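Hypothetical protein Atu0240 (PDB 2GAX) is of unknown function but belongs to the DUF2000 family, whose fold is probably related to that of the PTH2 peptidyl-tRNA hydrolases. Local coordinates at residues 19-24 against 88-93. Sequence-based numbering, arbitrary orientation.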
# COMPACT_ATOMS: atom_id res chain seq x y z
N LYS A 19 -8.61 4.34 -6.68
CA LYS A 19 -7.17 4.42 -6.42
C LYS A 19 -6.89 5.19 -5.13
O LYS A 19 -6.03 4.78 -4.33
CB LYS A 19 -6.42 5.07 -7.59
CG LYS A 19 -6.38 4.20 -8.86
CD LYS A 19 -5.50 4.84 -9.93
CE LYS A 19 -5.47 3.98 -11.20
NZ LYS A 19 -4.79 4.68 -12.32
N LEU A 20 -7.63 6.28 -4.93
CA LEU A 20 -7.48 7.13 -3.75
C LEU A 20 -7.96 6.40 -2.50
O LEU A 20 -7.24 6.35 -1.50
CB LEU A 20 -8.20 8.47 -3.95
CG LEU A 20 -7.65 9.41 -5.04
CD1 LEU A 20 -8.68 10.46 -5.50
CD2 LEU A 20 -6.37 10.09 -4.64
N ASN A 21 -9.16 5.81 -2.57
CA ASN A 21 -9.68 4.94 -1.49
C ASN A 21 -8.67 3.84 -1.10
O ASN A 21 -8.33 3.71 0.09
CB ASN A 21 -11.04 4.34 -1.91
CG ASN A 21 -11.63 3.41 -0.87
OD1 ASN A 21 -11.16 2.28 -0.68
ND2 ASN A 21 -12.71 3.84 -0.24
N VAL A 22 -8.21 3.05 -2.08
CA VAL A 22 -7.25 1.95 -1.82
C VAL A 22 -5.94 2.46 -1.20
O VAL A 22 -5.39 1.84 -0.27
CB VAL A 22 -6.96 1.11 -3.11
CG1 VAL A 22 -5.84 0.11 -2.85
CG2 VAL A 22 -8.23 0.36 -3.56
N THR A 23 -5.45 3.60 -1.70
CA THR A 23 -4.18 4.19 -1.22
C THR A 23 -4.33 4.58 0.25
O THR A 23 -3.43 4.30 1.06
CB THR A 23 -3.75 5.40 -2.06
OG1 THR A 23 -3.44 4.96 -3.39
CG2 THR A 23 -2.50 6.12 -1.46
N ALA A 24 -5.47 5.17 0.58
CA ALA A 24 -5.74 5.61 1.94
C ALA A 24 -5.71 4.42 2.89
O ALA A 24 -5.02 4.45 3.92
CB ALA A 24 -7.07 6.32 1.99
N GLU A 88 -12.90 -7.57 -4.14
CA GLU A 88 -14.13 -7.90 -3.45
C GLU A 88 -14.37 -7.00 -2.25
O GLU A 88 -15.50 -6.86 -1.81
CB GLU A 88 -14.15 -9.37 -3.01
CG GLU A 88 -14.43 -10.37 -4.13
CD GLU A 88 -13.24 -10.63 -5.05
OE1 GLU A 88 -12.12 -10.13 -4.79
OE2 GLU A 88 -13.44 -11.36 -6.03
N MSE A 89 -13.31 -6.38 -1.73
CA MSE A 89 -13.45 -5.48 -0.58
C MSE A 89 -14.18 -4.16 -0.89
O MSE A 89 -14.52 -3.41 0.02
CB MSE A 89 -12.09 -5.21 0.07
CG MSE A 89 -11.56 -6.44 0.79
SE MSE A 89 -9.66 -6.30 1.23
CE MSE A 89 -9.64 -4.57 2.14
N PHE A 90 -14.40 -3.90 -2.18
CA PHE A 90 -15.24 -2.78 -2.62
C PHE A 90 -16.73 -3.02 -2.37
O PHE A 90 -17.52 -2.07 -2.44
CB PHE A 90 -15.02 -2.51 -4.12
CG PHE A 90 -13.75 -1.77 -4.42
CD1 PHE A 90 -13.48 -0.55 -3.81
CD2 PHE A 90 -12.84 -2.27 -5.35
CE1 PHE A 90 -12.30 0.14 -4.10
CE2 PHE A 90 -11.65 -1.57 -5.65
CZ PHE A 90 -11.39 -0.38 -5.02
N ALA A 91 -17.10 -4.26 -2.07
CA ALA A 91 -18.51 -4.67 -1.89
C ALA A 91 -19.10 -4.34 -0.51
O ALA A 91 -20.32 -4.32 -0.35
CB ALA A 91 -18.66 -6.16 -2.17
N THR A 92 -18.25 -4.14 0.49
CA THR A 92 -18.74 -3.68 1.81
C THR A 92 -17.82 -2.62 2.40
O THR A 92 -16.68 -2.48 1.99
CB THR A 92 -18.88 -4.83 2.87
OG1 THR A 92 -17.64 -4.99 3.58
CG2 THR A 92 -19.34 -6.17 2.26
N GLY A 93 -18.34 -1.88 3.38
CA GLY A 93 -17.54 -0.93 4.11
C GLY A 93 -17.30 -1.38 5.53
O GLY A 93 -17.02 -0.54 6.40
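Helix segment 19-24 and the 3-10 turn at the start of 88-93 stay well apart, Val22 CA and Phe90 CA lying 9.3 Å from each other, and a single aromatic side chain spans the gap. Phe90 reaches across with the far end of its ring. Phe90 CZ meets Val22 CG2 at 3.6 Å, an apolar contact in which the two side chains cross at about a right angle, and Val22 CG2 also lies 4.1 Å from Phe90 CE1. The valine presents this methyl because CG2 stands anti to its own carbonyl carbon, while CG1 is anti to the backbone N (chi1 173°). Asn21, one residue earlier on the helix, runs past Phe90 in the opposite direction; Asn21 OD1 approaches Phe90 CE1 at 4.2 Å, with amide and ring planes 52° apart. No hydrogen bond links the segments, and they bury just 99 Å² together. Val22 and Phe90 both pack on Val113 of strand 112-120, and Phe90 further meets Leu14 and the ring of Tyr85. Val22 also packs on Leu10 of strand 4-11, which places its side chain over two neighbouring strands of the sheet. The contact thus joins helix 16-33 to the loop after edge strand 83-86 over the central mixed sheet, in an alpha/beta fold consistent with the PTH2 clan.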